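C2 domain protein (Ramazzottius varieornatus, PDB 7DF2) binds calcium ions as a C2 domain protein specific to tardigrades, though its cellular role is not established. Local coordinates at residues D111-V123 with N190-G202. Residues are numbered along the deposited sequence; the frame is centred on the assembly and turned at random.
Sequences DKTISRDVCGKGV and NIPESTCRPSSNG
A disulfide, Cys119 to Cys196, ties the C-terminal tail of this C2 beta-sandwich to the end of edge strand 107-119. The SG atoms of Cys119 and Cys196 are 2.1 Å apart. The tail runs beside the outer edge of the strand as far as Arg197, then turns off toward strand 70-77 of the other sheet. The strand's other edge pairs with strand 41-51. Arg197 grips Asp117 side-on in a salt bridge. Arg197 NE lies 2.9 Å from Asp117 OD2. Arg197 NH2 lies 3.0 Å from Asp117 OD1. Both nitrogens come from above the carboxylate plane, which is turned 55° from the guanidinium. The anti lone pair of Asp117 OD2 accepts the backbone N-H of Arg197, and OD1 also meets Arg42 in a salt bridge. NH2 of Arg197 bonds Ser115 OG as well.

Arg116 starts out away from the tail, but with CG anti to the backbone N (chi1 -175°) its extended chain carries the guanidinium there. Arg116 NE gives a hydrogen bond to Ser199 OG at 2.8 Å, almost in the guanidinium plane. Glu79 and the carbonyl of Ile76 hold its other nitrogens. A leucine in its place would probably leave Ser199 OG and Asn201 OD1 without their donor and Glu79 without its cationic mate. Water 4 donates to Asp117 O and Arg197 O and accepts from Ser199 OG. Farther along, Arg116 NH1 meets Asn201 OD1 at 2.7 Å, nearly along the C=O axis.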
loop_
_atom_site.group_PDB
_atom_site.type_symbol
_atom_site.label_atom_id
_atom_site.label_comp_id
_atom_site.label_asym_id
_atom_site.label_seq_id
_atom_site.Cartn_x
_atom_site.Cartn_y
_atom_site.Cartn_z
ATOM N N ASP A 111 -7.519 -9.111 -0.537
ATOM C CA ASP A 111 -7.568 -9.143 -2.012
ATOM C C ASP A 111 -8.369 -7.986 -2.603
ATOM O O ASP A 111 -9.304 -8.173 -3.385
ATOM C CB ASP A 111 -8.099 -10.480 -2.547
ATOM C CG ASP A 111 -7.855 -10.637 -4.074
ATOM O OD1 ASP A 111 -6.870 -10.044 -4.575
ATOM O OD2 ASP A 111 -8.633 -11.339 -4.788
ATOM N N LYS A 112 -7.969 -6.767 -2.245
ATOM C CA LYS A 112 -8.481 -5.572 -2.911
ATOM C C LYS A 112 -7.350 -4.906 -3.686
ATOM O O LYS A 112 -6.166 -5.086 -3.386
ATOM C CB LYS A 112 -9.088 -4.569 -1.910
ATOM C CG LYS A 112 -10.094 -5.146 -0.918
ATOM C CD LYS A 112 -11.361 -5.671 -1.603
ATOM C CE LYS A 112 -12.521 -5.891 -0.601
ATOM N NZ LYS A 112 -13.638 -6.646 -1.255
ATOM N N THR A 113 -7.723 -4.108 -4.689
ATOM C CA THR A 113 -6.729 -3.568 -5.610
ATOM C C THR A 113 -7.024 -2.103 -5.895
ATOM O O THR A 113 -8.189 -1.728 -6.065
ATOM C CB THR A 113 -6.726 -4.375 -6.921
ATOM O OG1 THR A 113 -6.419 -5.737 -6.621
ATOM C CG2 THR A 113 -5.689 -3.840 -7.903
ATOM N N ILE A 114 -5.967 -1.277 -5.926
ATOM C CA ILE A 114 -6.077 0.124 -6.316
ATOM C C ILE A 114 -5.071 0.384 -7.430
ATOM O O ILE A 114 -4.150 -0.403 -7.666
ATOM C CB ILE A 114 -5.857 1.095 -5.133
ATOM C CG1 ILE A 114 -4.475 0.914 -4.520
ATOM C CG2 ILE A 114 -6.937 0.888 -4.048
ATOM C CD1 ILE A 114 -4.156 1.987 -3.462
ATOM N N SER A 115 -5.278 1.481 -8.163
ATOM C CA SER A 115 -4.310 1.809 -9.202
ATOM C C SER A 115 -4.101 3.315 -9.301
ATOM O O SER A 115 -4.915 4.124 -8.844
ATOM C CB SER A 115 -4.707 1.243 -10.576
ATOM O OG SER A 115 -5.878 1.867 -11.057
ATOM N N ARG A 116 -2.967 3.671 -9.903
ATOM C CA ARG A 116 -2.575 5.058 -10.082
ATOM C C ARG A 116 -1.656 5.143 -11.285
ATOM O O ARG A 116 -0.896 4.213 -11.565
ATOM C CB ARG A 116 -1.866 5.604 -8.836
ATOM C CG ARG A 116 -1.552 7.099 -8.926
ATOM C CD ARG A 116 -0.832 7.607 -7.678
ATOM N NE ARG A 116 -0.589 9.043 -7.778
ATOM C CZ ARG A 116 0.048 9.763 -6.857
ATOM N NH1 ARG A 116 0.506 9.183 -5.750
ATOM N NH2 ARG A 116 0.231 11.065 -7.042
ATOM N N ASP A 117 -1.719 6.275 -11.986
ATOM C CA ASP A 117 -0.952 6.465 -13.207
ATOM C C ASP A 117 0.177 7.463 -13.006
ATOM O O ASP A 117 0.089 8.379 -12.179
ATOM C CB ASP A 117 -1.831 6.974 -14.351
ATOM C CG ASP A 117 -2.997 6.067 -14.648
ATOM O OD1 ASP A 117 -2.973 4.902 -14.214
ATOM O OD2 ASP A 117 -3.932 6.524 -15.329
ATOM N N VAL A 118 1.223 7.294 -13.812
ATOM C CA VAL A 118 2.315 8.252 -13.923
ATOM C C VAL A 118 2.241 8.810 -15.336
ATOM O O VAL A 118 2.257 8.045 -16.306
ATOM C CB VAL A 118 3.679 7.603 -13.657
ATOM C CG1 VAL A 118 4.803 8.565 -14.025
ATOM C CG2 VAL A 118 3.791 7.176 -12.189
ATOM N N CYS A 119 2.158 10.129 -15.461
ATOM C CA CYS A 119 1.829 10.738 -16.750
ATOM C C CYS A 119 2.943 11.683 -17.212
ATOM O O CYS A 119 2.820 12.905 -17.130
ATOM C CB CYS A 119 0.498 11.432 -16.627
ATOM S SG CYS A 119 -0.848 10.280 -16.147
ATOM N N GLY A 120 4.022 11.104 -17.731
ATOM C CA GLY A 120 5.079 11.858 -18.362
ATOM C C GLY A 120 6.211 12.231 -17.436
ATOM O O GLY A 120 7.284 12.615 -17.911
ATOM N N LYS A 121 5.999 12.144 -16.128
ATOM C CA LYS A 121 7.084 12.334 -15.186
ATOM C C LYS A 121 7.969 11.092 -15.174
ATOM O O LYS A 121 7.608 10.029 -15.690
ATOM C CB LYS A 121 6.529 12.625 -13.793
ATOM C CG LYS A 121 6.748 14.052 -13.323
ATOM C CD LYS A 121 7.647 14.113 -12.097
ATOM C CE LYS A 121 7.046 15.006 -11.017
ATOM N NZ LYS A 121 8.060 15.718 -10.178
ATOM N N GLY A 122 9.155 11.239 -14.600
ATOM C CA GLY A 122 10.067 10.129 -14.401
ATOM C C GLY A 122 10.126 9.810 -12.920
ATOM O O GLY A 122 10.147 10.716 -12.084
ATOM N N VAL A 123 10.138 8.518 -12.593
ATOM C CA VAL A 123 10.292 8.085 -11.210
ATOM C C VAL A 123 11.338 6.987 -11.138
ATOM O O VAL A 123 11.538 6.221 -12.087
ATOM C CB VAL A 123 8.964 7.593 -10.586
ATOM C CG1 VAL A 123 7.951 8.723 -10.517
ATOM C CG2 VAL A 123 8.415 6.402 -11.365
ATOM N N ASN A 190 2.855 0.227 -19.566
ATOM C CA ASN A 190 2.631 1.436 -20.332
ATOM C C ASN A 190 1.184 1.508 -20.797
ATOM O O ASN A 190 0.551 0.491 -21.094
ATOM C CB ASN A 190 3.579 1.476 -21.528
ATOM C CG ASN A 190 5.034 1.483 -21.102
ATOM O OD1 ASN A 190 5.480 2.403 -20.431
ATOM N ND2 ASN A 190 5.776 0.458 -21.497
ATOM N N ILE A 191 0.664 2.729 -20.842
ATOM C CA ILE A 191 -0.683 3.015 -21.318
ATOM C C ILE A 191 -0.584 4.184 -22.291
ATOM O O ILE A 191 0.360 4.984 -22.197
ATOM C CB ILE A 191 -1.639 3.339 -20.156
ATOM C CG1 ILE A 191 -1.080 4.495 -19.310
ATOM C CG2 ILE A 191 -1.906 2.078 -19.326
ATOM C CD1 ILE A 191 -2.071 5.091 -18.301
ATOM N N PRO A 192 -1.513 4.321 -23.232
ATOM C CA PRO A 192 -1.484 5.488 -24.123
ATOM C C PRO A 192 -1.631 6.773 -23.332
ATOM O O PRO A 192 -2.358 6.828 -22.340
ATOM C CB PRO A 192 -2.684 5.260 -25.051
ATOM C CG PRO A 192 -2.960 3.795 -24.973
ATOM C CD PRO A 192 -2.590 3.375 -23.582
ATOM N N GLU A 193 -0.929 7.817 -23.783
ATOM C CA GLU A 193 -0.954 9.094 -23.075
ATOM C C GLU A 193 -2.378 9.610 -22.893
ATOM O O GLU A 193 -2.700 10.214 -21.862
ATOM C CB GLU A 193 -0.100 10.125 -23.823
ATOM C CG GLU A 193 -0.264 11.544 -23.313
ATOM C CD GLU A 193 0.727 12.515 -23.938
ATOM O OE1 GLU A 193 1.489 12.101 -24.839
ATOM O OE2 GLU A 193 0.744 13.694 -23.519
ATOM N N SER A 194 -3.244 9.386 -23.888
ATOM C CA SER A 194 -4.604 9.913 -23.828
ATOM C C SER A 194 -5.394 9.328 -22.662
ATOM O O SER A 194 -6.342 9.959 -22.183
ATOM C CB SER A 194 -5.332 9.649 -25.154
ATOM O OG SER A 194 -5.478 8.256 -25.415
ATOM N N THR A 195 -5.022 8.136 -22.195
ATOM C CA THR A 195 -5.749 7.436 -21.139
ATOM C C THR A 195 -5.154 7.663 -19.758
ATOM O O THR A 195 -5.640 7.080 -18.784
ATOM C CB THR A 195 -5.783 5.929 -21.428
ATOM O OG1 THR A 195 -4.485 5.368 -21.211
ATOM C CG2 THR A 195 -6.188 5.656 -22.870
ATOM N N CYS A 196 -4.116 8.484 -19.649
ATOM C CA CYS A 196 -3.405 8.640 -18.388
ATOM C C CYS A 196 -4.174 9.585 -17.467
ATOM O O CYS A 196 -4.552 10.687 -17.870
ATOM C CB CYS A 196 -1.992 9.151 -18.671
ATOM S SG CYS A 196 -0.739 8.691 -17.453
ATOM N N ARG A 197 -4.422 9.144 -16.207
ATOM C CA ARG A 197 -5.259 9.942 -15.315
ATOM C C ARG A 197 -4.393 10.820 -14.424
ATOM O O ARG A 197 -3.450 10.309 -13.799
ATOM C CB ARG A 197 -6.132 9.044 -14.436
ATOM C CG ARG A 197 -6.927 7.994 -15.189
ATOM C CD ARG A 197 -7.387 6.906 -14.229
ATOM N NE ARG A 197 -6.283 6.062 -13.780
ATOM C CZ ARG A 197 -6.360 5.247 -12.730
ATOM N NH1 ARG A 197 -7.486 5.191 -12.036
ATOM N NH2 ARG A 197 -5.324 4.498 -12.375
ATOM N N PRO A 198 -4.677 12.120 -14.327
ATOM C CA PRO A 198 -3.952 12.966 -13.369
ATOM C C PRO A 198 -4.249 12.566 -11.932
ATOM O O PRO A 198 -5.313 12.024 -11.618
ATOM C CB PRO A 198 -4.475 14.381 -13.666
ATOM C CG PRO A 198 -5.136 14.289 -15.018
ATOM C CD PRO A 198 -5.654 12.890 -15.121
ATOM N N SER A 199 -3.290 12.849 -11.054
ATOM C CA SER A 199 -3.387 12.472 -9.650
ATOM C C SER A 199 -2.444 13.353 -8.842
ATOM O O SER A 199 -1.560 14.017 -9.390
ATOM C CB SER A 199 -3.041 10.996 -9.444
ATOM O OG SER A 199 -1.674 10.772 -9.747
ATOM N N SER A 200 -2.630 13.331 -7.523
ATOM C CA SER A 200 -1.773 14.081 -6.616
ATOM C C SER A 200 -1.730 13.380 -5.266
ATOM O O SER A 200 -2.702 12.745 -4.845
ATOM C CB SER A 200 -2.267 15.520 -6.428
ATOM O OG SER A 200 -3.617 15.530 -5.997
ATOM N N ASN A 201 -0.590 13.504 -4.588
ATOM C CA ASN A 201 -0.535 13.101 -3.187
ATOM C C ASN A 201 -1.360 14.030 -2.307
ATOM O O ASN A 201 -1.682 13.660 -1.175
ATOM C CB ASN A 201 0.910 13.071 -2.679
ATOM C CG ASN A 201 1.657 11.814 -3.095
ATOM O OD1 ASN A 201 1.318 11.172 -4.087
ATOM N ND2 ASN A 201 2.686 11.461 -2.334
ATOM N N GLY A 202 -1.708 15.219 -2.808
ATOM C CA GLY A 202 -2.445 16.202 -2.037
ATOM C C GLY A 202 -1.772 16.517 -0.718
ATOM O O GLY A 202 -2.350 16.255 0.341
HETATM O O HOH W 1 -8.017 3.134 -10.073
HETATM O O HOH W 2 1.063 12.844 -9.684
HETATM O O HOH W 3 -3.693 8.299 -11.592
HETATM O O HOH W 4 -1.089 10.789 -12.242
#